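Local coordinates for putative aminotransferase class III protein (Arthrobacter aurescens, PDB 5G4J) that probably works as a pyridoxal-phosphate-dependent phospholyase of the class-III aminotransferase family, splitting phosphoethanolamine into acetaldehyde, ammonia and phosphate, at residues 145-150 with 159-164; 215-220 with 248-253; 59-64 with 400-405. One frame throughout, in Å; residues are numbered along the deposited sequence.

Contact 1: 145-150 with 159-164; sequences FSYHGN and TGLTVH. With EXT ({5-hydroxy-6-methyl-4-[(E)-{[2-(phosphonooxy)ethyl]imino}methyl]pyridin-3-yl}methyl dihydrogen phosphate), chain C.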
loop_
_atom_site.group_PDB
_atom_site.type_symbol
_atom_site.label_atom_id
_atom_site.label_comp_id
_atom_site.label_asym_id
_atom_site.label_seq_id
_atom_site.Cartn_x
_atom_site.Cartn_y
_atom_site.Cartn_z
ATOM N N PHE A 145 -22.527 -7.847 1.224
ATOM C CA PHE A 145 -21.557 -8.795 1.778
ATOM C C PHE A 145 -20.269 -8.728 0.930
ATOM O O PHE A 145 -19.979 -9.614 0.142
ATOM C CB PHE A 145 -22.124 -10.214 1.833
ATOM C CG PHE A 145 -21.421 -11.071 2.862
ATOM C CD1 PHE A 145 -21.708 -10.939 4.216
ATOM C CD2 PHE A 145 -20.433 -11.968 2.462
ATOM C CE1 PHE A 145 -21.032 -11.724 5.198
ATOM C CE2 PHE A 145 -19.734 -12.737 3.418
ATOM C CZ PHE A 145 -20.077 -12.624 4.769
ATOM N N SER A 146 -19.583 -7.599 1.078
ATOM C CA SER A 146 -18.446 -7.294 0.249
ATOM C C SER A 146 -17.239 -6.892 1.092
ATOM O O SER A 146 -17.317 -6.611 2.297
ATOM C CB SER A 146 -18.819 -6.195 -0.735
ATOM O OG SER A 146 -19.307 -5.060 -0.108
ATOM N N TYR A 147 -16.091 -6.878 0.426
ATOM C CA TYR A 147 -14.807 -6.524 1.044
ATOM C C TYR A 147 -13.885 -5.919 -0.019
ATOM O O TYR A 147 -13.588 -6.549 -1.027
ATOM C CB TYR A 147 -14.102 -7.689 1.646
ATOM C CG TYR A 147 -12.779 -7.329 2.212
ATOM C CD1 TYR A 147 -12.684 -6.500 3.344
ATOM C CD2 TYR A 147 -11.586 -7.742 1.598
ATOM C CE1 TYR A 147 -11.469 -6.108 3.858
ATOM C CE2 TYR A 147 -10.323 -7.311 2.123
ATOM C CZ TYR A 147 -10.271 -6.526 3.230
ATOM O OH TYR A 147 -9.086 -6.076 3.774
ATOM N N HIS A 148 -13.493 -4.656 0.195
ATOM C CA HIS A 148 -12.702 -3.936 -0.830
ATOM C C HIS A 148 -11.375 -3.440 -0.283
ATOM O O HIS A 148 -10.660 -2.718 -0.990
ATOM C CB HIS A 148 -13.536 -2.795 -1.368
ATOM C CG HIS A 148 -14.745 -3.249 -2.069
ATOM N ND1 HIS A 148 -14.692 -3.855 -3.297
ATOM C CD2 HIS A 148 -16.052 -3.276 -1.689
ATOM C CE1 HIS A 148 -15.921 -4.155 -3.692
ATOM N NE2 HIS A 148 -16.753 -3.882 -2.700
ATOM N N GLY A 149 -11.067 -3.789 0.966
ATOM C CA GLY A 149 -9.758 -3.409 1.556
ATOM C C GLY A 149 -9.794 -2.939 2.948
ATOM O O GLY A 149 -10.851 -2.924 3.612
ATOM N N ASN A 150 -8.660 -2.500 3.425
ATOM C CA ASN A 150 -8.418 -2.413 4.885
ATOM C C ASN A 150 -8.036 -1.055 5.470
ATOM O O ASN A 150 -7.492 -0.990 6.601
ATOM C CB ASN A 150 -7.281 -3.441 5.227
ATOM C CG ASN A 150 -6.037 -3.169 4.453
ATOM O OD1 ASN A 150 -5.675 -1.996 4.244
ATOM N ND2 ASN A 150 -5.361 -4.229 4.009
ATOM N N THR A 159 -18.959 -4.747 4.597
ATOM C CA THR A 159 -20.105 -5.524 5.023
ATOM C C THR A 159 -19.819 -7.018 5.122
ATOM O O THR A 159 -20.566 -7.733 5.784
ATOM C CB THR A 159 -21.257 -5.283 4.064
ATOM O OG1 THR A 159 -20.829 -5.620 2.741
ATOM C CG2 THR A 159 -21.690 -3.814 4.090
ATOM N N GLY A 160 -18.758 -7.507 4.482
ATOM C CA GLY A 160 -18.550 -8.976 4.355
ATOM C C GLY A 160 -17.481 -9.548 5.268
ATOM O O GLY A 160 -17.121 -10.698 5.125
ATOM N N LEU A 161 -16.948 -8.728 6.142
ATOM C CA LEU A 161 -15.964 -9.186 7.112
ATOM C C LEU A 161 -16.114 -8.272 8.342
ATOM O O LEU A 161 -16.679 -7.145 8.273
ATOM C CB LEU A 161 -14.608 -9.120 6.376
ATOM C CG LEU A 161 -13.260 -8.750 6.843
ATOM C CD1 LEU A 161 -12.240 -9.159 5.761
ATOM C CD2 LEU A 161 -13.227 -7.281 7.209
ATOM N N THR A 162 -15.759 -8.795 9.507
ATOM C CA THR A 162 -15.910 -8.044 10.740
ATOM C C THR A 162 -14.924 -6.920 10.934
ATOM O O THR A 162 -13.705 -7.157 10.863
ATOM C CB THR A 162 -15.739 -9.049 11.933
ATOM O OG1 THR A 162 -16.679 -10.061 11.717
ATOM C CG2 THR A 162 -15.993 -8.390 13.227
ATOM N N VAL A 163 -15.410 -5.717 11.210
ATOM C CA VAL A 163 -14.536 -4.600 11.547
ATOM C C VAL A 163 -15.150 -3.890 12.712
ATOM O O VAL A 163 -16.326 -3.992 12.915
ATOM C CB VAL A 163 -14.287 -3.596 10.395
ATOM C CG1 VAL A 163 -13.611 -4.284 9.223
ATOM C CG2 VAL A 163 -15.610 -2.990 9.936
ATOM N N HIS A 164 -14.359 -3.142 13.464
ATOM C CA HIS A 164 -14.838 -2.427 14.624
ATOM C C HIS A 164 -15.688 -1.244 14.216
ATOM O O HIS A 164 -16.651 -0.888 14.851
ATOM C CB HIS A 164 -13.640 -1.886 15.378
ATOM C CG HIS A 164 -13.958 -1.323 16.728
ATOM N ND1 HIS A 164 -13.958 0.030 16.998
ATOM C CD2 HIS A 164 -14.262 -1.952 17.892
ATOM C CE1 HIS A 164 -14.206 0.207 18.288
ATOM N NE2 HIS A 164 -14.388 -0.977 18.849
HETATM C CAA EXT C . -9.309 -7.655 -1.763
HETATM C CAB EXT C . -8.580 -8.534 -0.915
HETATM P PAC EXT C . -5.229 -5.977 -0.786
HETATM O OAD EXT C . -5.474 -6.964 0.334
HETATM O OAE EXT C . -4.123 -6.105 -1.666
HETATM O OAF EXT C . -5.040 -4.628 -0.144
HETATM O OAG EXT C . -6.489 -5.976 -1.636
HETATM C CAH EXT C . -7.849 -5.643 -1.207
HETATM C CAI EXT C . -8.946 -6.266 -1.891
HETATM N NAJ EXT C . -10.867 -5.867 -3.390
HETATM C CAK EXT C . -9.785 -5.437 -2.689
HETATM C CAL EXT C . -11.222 -7.188 -3.272
HETATM C CAM EXT C . -12.391 -7.623 -3.977
HETATM C CAN EXT C . -10.480 -8.071 -2.459
HETATM O OAO EXT C . -10.900 -9.383 -2.356
HETATM O OAP EXT C . -9.803 -13.738 -2.138
HETATM P PAQ EXT C . -8.664 -14.008 -1.090
HETATM O OAR EXT C . -9.251 -14.838 0.101
HETATM O OAS EXT C . -7.424 -14.734 -1.621
HETATM O OAT EXT C . -8.288 -12.483 -0.471
HETATM C CAU EXT C . -8.967 -11.891 0.623
HETATM C CAV EXT C . -8.439 -10.451 0.629
HETATM N NAW EXT C . -9.054 -9.706 -0.524
#
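Gly160 sets its CA over one face of the Phe145 ring, 3.6 Å from the centroid and almost on the ring normal, a CH-pi contact. Phe145 has CG anti to its own N (chi1 -157°), which swings the ring back over the glycine although the CB itself points away. Glycine suits the spot, since a CB at this position would run into Ser146 N and Phe145 C. Beside it the backbones are tightly knit. Ser146 O accepts from Gly160 N at 2.8 Å and, weakly, from Thr159 N, while Thr159 OG1 takes the N-H of Ser146 at 2.9 Å (162° at the hydrogen). The same hydroxyl is bonded to Ser143 O, as is Ser146 OG. An alanine in place of Phe145 would be likely to take away the surface on which Gly160 CA rests and to open a gap toward Pro406.

Leu161 continues the packing, laying CD1 over one face of Tyr147, 3.8 Å from the ring centroid; Gly149 N sits above the opposite face. Held between them, the tyrosine turns its edge to the imine of the bound aldimine, with CE2 3.8 Å from EXT NAW. Past Leu161 the chain peels away: Thr162 and His164 are exposed, and there the chain turns to the second subunit, which Thr162 meets through backbone bonds and where His164 stacks on His305. The two segments flank the short helix 152-155, within the connection from strand 140-143 to its sheet neighbour, strand 171-174.

Contact 2: 215-220 with 248-253; sequences FLFDPL and VISDEV. With EXT ({5-hydroxy-6-methyl-4-[(E)-{[2-(phosphonooxy)ethyl]imino}methyl]pyridin-3-yl}methyl dihydrogen phosphate), chain C.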
loop_
_atom_site.group_PDB
_atom_site.type_symbol
_atom_site.label_atom_id
_atom_site.label_comp_id
_atom_site.label_asym_id
_atom_site.label_seq_id
_atom_site.Cartn_x
_atom_site.Cartn_y
_atom_site.Cartn_z
ATOM N N PHE A 215 -20.691 3.770 -6.904
ATOM C CA PHE A 215 -21.081 2.394 -6.755
ATOM C C PHE A 215 -19.810 1.609 -7.004
ATOM O O PHE A 215 -19.143 1.841 -8.005
ATOM C CB PHE A 215 -22.109 1.978 -7.809
ATOM C CG PHE A 215 -22.366 0.497 -7.894
ATOM C CD1 PHE A 215 -22.789 -0.244 -6.818
ATOM C CD2 PHE A 215 -22.244 -0.134 -9.123
ATOM C CE1 PHE A 215 -23.109 -1.589 -6.944
ATOM C CE2 PHE A 215 -22.540 -1.476 -9.262
ATOM C CZ PHE A 215 -23.005 -2.185 -8.200
ATOM N N LEU A 216 -19.422 0.804 -6.036
ATOM C CA LEU A 216 -18.180 0.077 -6.052
ATOM C C LEU A 216 -18.543 -1.399 -6.024
ATOM O O LEU A 216 -19.342 -1.865 -5.164
ATOM C CB LEU A 216 -17.352 0.472 -4.790
ATOM C CG LEU A 216 -16.158 -0.405 -4.399
ATOM C CD1 LEU A 216 -15.103 -0.362 -5.497
ATOM C CD2 LEU A 216 -15.528 0.056 -3.076
ATOM N N PHE A 217 -18.002 -2.201 -6.922
ATOM C CA PHE A 217 -18.390 -3.636 -6.930
ATOM C C PHE A 217 -17.308 -4.500 -7.524
ATOM O O PHE A 217 -16.544 -4.062 -8.402
ATOM C CB PHE A 217 -19.705 -3.829 -7.752
ATOM C CG PHE A 217 -19.544 -3.672 -9.264
ATOM C CD1 PHE A 217 -19.341 -2.445 -9.865
ATOM C CD2 PHE A 217 -19.630 -4.780 -10.103
ATOM C CE1 PHE A 217 -19.157 -2.303 -11.237
ATOM C CE2 PHE A 217 -19.502 -4.611 -11.505
ATOM C CZ PHE A 217 -19.240 -3.401 -12.058
ATOM N N ASP A 218 -17.332 -5.753 -7.070
ATOM C CA ASP A 218 -16.568 -6.864 -7.656
ATOM C C ASP A 218 -17.479 -7.510 -8.698
ATOM O O ASP A 218 -18.486 -8.091 -8.344
ATOM C CB ASP A 218 -16.146 -7.862 -6.580
ATOM C CG ASP A 218 -15.775 -9.285 -7.114
ATOM O OD1 ASP A 218 -15.450 -9.431 -8.326
ATOM O OD2 ASP A 218 -15.868 -10.243 -6.313
ATOM N N PRO A 219 -17.114 -7.438 -9.980
ATOM C CA PRO A 219 -18.008 -8.035 -11.073
ATOM C C PRO A 219 -18.416 -9.529 -10.879
ATOM O O PRO A 219 -19.520 -9.933 -11.287
ATOM C CB PRO A 219 -17.117 -7.914 -12.327
ATOM C CG PRO A 219 -16.324 -6.719 -12.069
ATOM C CD PRO A 219 -15.914 -6.836 -10.597
ATOM N N LEU A 220 -17.580 -10.305 -10.203
ATOM C CA LEU A 220 -17.929 -11.700 -9.930
ATOM C C LEU A 220 -18.810 -11.871 -8.690
ATOM O O LEU A 220 -19.314 -12.993 -8.467
ATOM C CB LEU A 220 -16.672 -12.567 -9.780
ATOM C CG LEU A 220 -16.003 -12.952 -11.091
ATOM C CD1 LEU A 220 -14.627 -13.527 -10.825
ATOM C CD2 LEU A 220 -16.857 -14.026 -11.840
ATOM N N VAL A 248 -18.904 5.038 -11.231
ATOM C CA VAL A 248 -18.850 3.580 -11.076
ATOM C C VAL A 248 -17.425 3.133 -10.984
ATOM O O VAL A 248 -16.616 3.445 -11.856
ATOM C CB VAL A 248 -19.575 2.841 -12.254
ATOM C CG1 VAL A 248 -19.468 1.342 -12.048
ATOM C CG2 VAL A 248 -21.029 3.224 -12.305
ATOM N N ILE A 249 -17.118 2.302 -9.963
ATOM C CA ILE A 249 -15.799 1.692 -9.799
ATOM C C ILE A 249 -15.980 0.172 -9.942
ATOM O O ILE A 249 -16.665 -0.437 -9.148
ATOM C CB ILE A 249 -15.100 1.977 -8.448
ATOM C CG1 ILE A 249 -15.030 3.480 -8.117
ATOM C CG2 ILE A 249 -13.717 1.348 -8.400
ATOM C CD1 ILE A 249 -14.656 3.756 -6.671
ATOM N N SER A 250 -15.276 -0.426 -10.926
ATOM C CA SER A 250 -15.137 -1.893 -10.972
ATOM C C SER A 250 -13.867 -2.272 -10.252
ATOM O O SER A 250 -12.735 -1.910 -10.711
ATOM C CB SER A 250 -15.088 -2.407 -12.379
ATOM O OG SER A 250 -15.040 -3.845 -12.313
ATOM N N ASP A 251 -14.037 -3.022 -9.163
ATOM C CA ASP A 251 -12.928 -3.595 -8.382
ATOM C C ASP A 251 -12.606 -4.935 -9.049
ATOM O O ASP A 251 -13.359 -5.860 -8.955
ATOM C CB ASP A 251 -13.370 -3.772 -6.945
ATOM C CG ASP A 251 -12.307 -4.422 -6.067
ATOM O OD1 ASP A 251 -11.372 -5.060 -6.591
ATOM O OD2 ASP A 251 -12.404 -4.268 -4.816
ATOM N N GLU A 252 -11.482 -4.959 -9.725
ATOM C CA GLU A 252 -10.981 -6.092 -10.479
ATOM C C GLU A 252 -9.981 -6.970 -9.766
ATOM O O GLU A 252 -9.348 -7.827 -10.404
ATOM C CB GLU A 252 -10.384 -5.595 -11.818
ATOM C CG GLU A 252 -11.395 -4.997 -12.707
ATOM C CD GLU A 252 -12.371 -5.969 -13.398
ATOM O OE1 GLU A 252 -12.071 -7.199 -13.515
ATOM O OE2 GLU A 252 -13.485 -5.519 -13.785
ATOM N N VAL A 253 -9.875 -6.850 -8.445
ATOM C CA VAL A 253 -8.876 -7.603 -7.711
ATOM C C VAL A 253 -9.161 -9.122 -7.840
ATOM O O VAL A 253 -8.245 -9.920 -7.941
ATOM C CB VAL A 253 -8.816 -7.150 -6.251
ATOM C CG1 VAL A 253 -8.062 -8.088 -5.422
ATOM C CG2 VAL A 253 -8.236 -5.743 -6.151
HETATM C CAA EXT C . -9.309 -7.655 -1.763
HETATM C CAB EXT C . -8.580 -8.534 -0.915
HETATM P PAC EXT C . -5.229 -5.977 -0.786
HETATM O OAD EXT C . -5.474 -6.964 0.334
HETATM O OAE EXT C . -4.123 -6.105 -1.666
HETATM O OAF EXT C . -5.040 -4.628 -0.144
HETATM O OAG EXT C . -6.489 -5.976 -1.636
HETATM C CAH EXT C . -7.849 -5.643 -1.207
HETATM C CAI EXT C . -8.946 -6.266 -1.891
HETATM N NAJ EXT C . -10.867 -5.867 -3.390
HETATM C CAK EXT C . -9.785 -5.437 -2.689
HETATM C CAL EXT C . -11.222 -7.188 -3.272
HETATM C CAM EXT C . -12.391 -7.623 -3.977
HETATM C CAN EXT C . -10.480 -8.071 -2.459
HETATM O OAO EXT C . -10.900 -9.383 -2.356
HETATM O OAP EXT C . -9.803 -13.738 -2.138
HETATM P PAQ EXT C . -8.664 -14.008 -1.090
HETATM O OAR EXT C . -9.251 -14.838 0.101
HETATM O OAS EXT C . -7.424 -14.734 -1.621
HETATM O OAT EXT C . -8.288 -12.483 -0.471
HETATM C CAU EXT C . -8.967 -11.891 0.623
HETATM C CAV EXT C . -8.439 -10.451 0.629
HETATM N NAW EXT C . -9.054 -9.706 -0.524
HETATM O O HOH W 1 -12.874 -8.390 -8.594
#
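Asp251 OD2 is gripped from three directions: it comes within 2.6 Å of the pyridine nitrogen NAJ of EXT and is hydrogen-bonded to His148 ND1 and Asn124 ND2. Its CB packs on Phe217 O, and with chi1 at 177° the carboxylate stretches away from the main-chain N toward the cofactor. The other oxygen, OD1, accepts from Val253 N in an Asx turn, which fixes the rotation of the carboxylate; aspartate suits the place because it is short and offers two separate acceptors. Val253 sets its branched side chain against the pyridine.

Behind this tip, strands 215-217 and 248-251 run parallel, their directions 11° apart. Ile249 N gives a nearly straight bond to Phe215 O (176° at the hydrogen), Phe217 N a more bent one to Ile249 O, and Asp251 N closes the series on Phe217 O at 2.8 Å. On one side of the sheet Leu216 CD1 meets Ile249 CG2 at 3.6 Å, both facing helix 120-135. On the other, Val248 CG1 touches the edge of the Phe217 ring, 3.7 Å from CE1, and Phe215 leans on helix 233-243. Where the strands end, Pro219 CG presses on Ser250 OG at 3.2 Å; that hydroxyl donates to Glu252 OE2, whose OE1 is bonded to Ser255 OG. One water donates to Asp251 O at 2.6 Å and to Asp218 OD1, while Asp218 OD2 bonds Ser222 OG.

Here the second of two neighbouring strands of a beta-alpha-beta unit, joined through helix 233-243, presents at its C-terminal end the aspartate that faces the pyridine nitrogen, a hallmark of fold type I pyridoxal-phosphate enzymes.

Contact 3: 59-64 with 400-405; sequences DGYNNV and LISRVG. With EXT ({5-hydroxy-6-methyl-4-[(E)-{[2-(phosphonooxy)ethyl]imino}methyl]pyridin-3-yl}methyl dihydrogen phosphate), chain C.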
loop_
_atom_site.group_PDB
_atom_site.type_symbol
_atom_site.label_atom_id
_atom_site.label_comp_id
_atom_site.label_asym_id
_atom_site.label_seq_id
_atom_site.Cartn_x
_atom_site.Cartn_y
_atom_site.Cartn_z
ATOM N N ASP A 59 -2.758 -26.502 -6.424
ATOM C CA ASP A 59 -3.277 -25.181 -6.026
ATOM C C ASP A 59 -4.568 -24.858 -6.805
ATOM O O ASP A 59 -4.504 -24.506 -7.964
ATOM C CB ASP A 59 -2.252 -24.098 -6.269
ATOM C CG ASP A 59 -2.630 -22.799 -5.628
ATOM O OD1 ASP A 59 -3.836 -22.586 -5.286
ATOM O OD2 ASP A 59 -1.777 -21.933 -5.509
ATOM N N GLY A 60 -5.710 -25.058 -6.158
ATOM C CA GLY A 60 -7.009 -24.718 -6.675
ATOM C C GLY A 60 -7.558 -23.392 -6.168
ATOM O O GLY A 60 -8.757 -23.151 -6.347
ATOM N N TYR A 61 -6.732 -22.547 -5.557
ATOM C CA TYR A 61 -7.218 -21.401 -4.775
ATOM C C TYR A 61 -6.557 -20.067 -4.996
ATOM O O TYR A 61 -7.255 -19.055 -4.901
ATOM C CB TYR A 61 -7.170 -21.708 -3.224
ATOM C CG TYR A 61 -7.744 -20.504 -2.444
ATOM C CD1 TYR A 61 -9.112 -20.253 -2.487
ATOM C CD2 TYR A 61 -6.939 -19.574 -1.780
ATOM C CE1 TYR A 61 -9.682 -19.183 -1.866
ATOM C CE2 TYR A 61 -7.514 -18.440 -1.122
ATOM C CZ TYR A 61 -8.926 -18.252 -1.168
ATOM O OH TYR A 61 -9.752 -17.229 -0.586
ATOM N N ASN A 62 -5.248 -20.020 -5.257
ATOM C CA ASN A 62 -4.491 -18.803 -5.227
ATOM C C ASN A 62 -4.421 -18.076 -6.523
ATOM O O ASN A 62 -3.887 -18.589 -7.492
ATOM C CB ASN A 62 -3.120 -19.080 -4.655
ATOM C CG ASN A 62 -3.222 -19.423 -3.177
ATOM O OD1 ASN A 62 -3.526 -18.538 -2.350
ATOM N ND2 ASN A 62 -3.047 -20.676 -2.831
ATOM N N ASN A 63 -4.904 -16.850 -6.515
ATOM C CA ASN A 63 -4.863 -16.006 -7.688
ATOM C C ASN A 63 -3.728 -15.062 -7.735
ATOM O O ASN A 63 -3.469 -14.502 -8.781
ATOM C CB ASN A 63 -6.185 -15.273 -7.878
ATOM C CG ASN A 63 -6.442 -14.228 -6.830
ATOM O OD1 ASN A 63 -5.956 -14.306 -5.719
ATOM N ND2 ASN A 63 -7.267 -13.280 -7.197
ATOM N N VAL A 64 -3.046 -14.838 -6.613
ATOM C CA VAL A 64 -1.886 -13.961 -6.626
ATOM C C VAL A 64 -0.751 -14.448 -7.550
ATOM O O VAL A 64 -0.250 -13.674 -8.388
ATOM C CB VAL A 64 -1.421 -13.690 -5.184
ATOM C CG1 VAL A 64 -0.089 -12.975 -5.177
ATOM C CG2 VAL A 64 -2.460 -12.879 -4.448
ATOM N N LEU A 400 -5.933 -27.806 -2.802
ATOM C CA LEU A 400 -6.235 -26.623 -1.993
ATOM C C LEU A 400 -7.382 -25.851 -2.594
ATOM O O LEU A 400 -7.270 -25.349 -3.682
ATOM C CB LEU A 400 -5.011 -25.722 -1.890
ATOM C CG LEU A 400 -3.766 -26.430 -1.367
ATOM C CD1 LEU A 400 -2.563 -25.525 -1.416
ATOM C CD2 LEU A 400 -3.991 -26.950 0.011
ATOM N N ILE A 401 -8.494 -25.779 -1.864
ATOM C CA ILE A 401 -9.649 -24.945 -2.187
ATOM C C ILE A 401 -10.158 -24.256 -0.923
ATOM O O ILE A 401 -9.614 -24.445 0.120
ATOM C CB ILE A 401 -10.747 -25.769 -2.831
ATOM C CG1 ILE A 401 -11.284 -26.860 -1.883
ATOM C CG2 ILE A 401 -10.268 -26.374 -4.141
ATOM C CD1 ILE A 401 -12.523 -27.520 -2.400
ATOM N N SER A 402 -11.174 -23.417 -1.034
ATOM C CA SER A 402 -11.685 -22.650 0.101
ATOM C C SER A 402 -13.149 -22.368 -0.121
ATOM O O SER A 402 -13.796 -23.073 -0.907
ATOM C CB SER A 402 -10.886 -21.350 0.304
ATOM O OG SER A 402 -11.145 -20.757 1.545
ATOM N N ARG A 403 -13.677 -21.379 0.567
ATOM C CA ARG A 403 -15.057 -21.084 0.466
ATOM C C ARG A 403 -15.323 -19.638 0.688
ATOM O O ARG A 403 -14.540 -18.957 1.345
ATOM C CB ARG A 403 -15.819 -21.910 1.518
ATOM C CG ARG A 403 -15.284 -21.745 2.942
ATOM C CD ARG A 403 -16.286 -22.333 3.954
ATOM N NE ARG A 403 -15.760 -22.429 5.320
ATOM C CZ ARG A 403 -16.417 -22.988 6.361
ATOM N NH1 ARG A 403 -17.671 -23.486 6.249
ATOM N NH2 ARG A 403 -15.832 -23.031 7.557
ATOM N N VAL A 404 -16.484 -19.217 0.252
ATOM C CA VAL A 404 -16.963 -17.886 0.457
ATOM C C VAL A 404 -18.459 -17.874 0.701
ATOM O O VAL A 404 -19.125 -18.922 0.651
ATOM C CB VAL A 404 -16.710 -16.986 -0.814
ATOM C CG1 VAL A 404 -15.256 -16.677 -0.953
ATOM C CG2 VAL A 404 -17.270 -17.636 -2.069
ATOM N N GLY A 405 -18.976 -16.662 0.953
ATOM C CA GLY A 405 -20.415 -16.391 0.940
ATOM C C GLY A 405 -20.912 -16.109 2.366
ATOM O O GLY A 405 -20.292 -16.525 3.307
HETATM C CAA EXT C . -9.309 -7.655 -1.763
HETATM C CAB EXT C . -8.580 -8.534 -0.915
HETATM P PAC EXT C . -5.229 -5.977 -0.786
HETATM O OAD EXT C . -5.474 -6.964 0.334
HETATM O OAE EXT C . -4.123 -6.105 -1.666
HETATM O OAF EXT C . -5.040 -4.628 -0.144
HETATM O OAG EXT C . -6.489 -5.976 -1.636
HETATM C CAH EXT C . -7.849 -5.643 -1.207
HETATM C CAI EXT C . -8.946 -6.266 -1.891
HETATM N NAJ EXT C . -10.867 -5.867 -3.390
HETATM C CAK EXT C . -9.785 -5.437 -2.689
HETATM C CAL EXT C . -11.222 -7.188 -3.272
HETATM C CAM EXT C . -12.391 -7.623 -3.977
HETATM C CAN EXT C . -10.480 -8.071 -2.459
HETATM O OAO EXT C . -10.900 -9.383 -2.356
HETATM O OAP EXT C . -9.803 -13.738 -2.138
HETATM P PAQ EXT C . -8.664 -14.008 -1.090
HETATM O OAR EXT C . -9.251 -14.838 0.101
HETATM O OAS EXT C . -7.424 -14.734 -1.621
HETATM O OAT EXT C . -8.288 -12.483 -0.471
HETATM C CAU EXT C . -8.967 -11.891 0.623
HETATM C CAV EXT C . -8.439 -10.451 0.629
HETATM N NAW EXT C . -9.054 -9.706 -0.524
#
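The ring of Tyr61 is approached obliquely by Ser402, whose CB comes to 3.3 Å from CE1, and a phosphate oxygen of EXT, OAR, lies at its edge. Arg414 makes a cation-pi contact with the ring, and Phe34 meets it with planes at about 90°. The extended first torsion (chi1 -178°) stretches the side chain along segment 400-405 and carries its hydroxyl to OAR. That bond, from Tyr61 OH, is modelled at 2.5 Å, though the place of the hydroxyl is less certain. A small serine at 402 leaves room for the broad ring.

At the base, Gly60 N reaches Leu400 O at 2.9 Å in a weak bond bent to 125°; any CB on Gly60 would collide with that oxygen. Asp59 OD1 accepts from both Tyr61 N and Asn62 N, each at 2.9 Å, so an Asx turn, extended to Asn62, bends the chain directly after strand 56-59. Asn62 reaches on to His88 and Tyr91 of the second subunit.

Asp59 and Leu400 form a parallel bridge between strands 56-59 and 399-404, and the loop leaving it supplies one wall of the pocket for the phosphate on the ethyl arm of the bound aldimine.

How the contacts relate
All three contacts converge on EXT, the aldimine of the cofactor with phosphoethanolamine. Contact 1 and contact 2 lie about 14 Å apart between centres and join where His148 ND1 meets Asp251 OD2 at 2.8 Å, the loop of contact 1 thus supplying second-shell support to contact 2. Val253 lies against one face of the pyridine, while Tyr147, on the other side, brings its ring edge to the imine. Contact 3 stands farther off, its centre about 18 Å from that of contact 1 and 20 Å from that of contact 2, and serves the far phosphate; Phe145 CE2 packs 3.7 Å from Gly405 C. Along the chain, contact 3 encloses the other two, which follow in series.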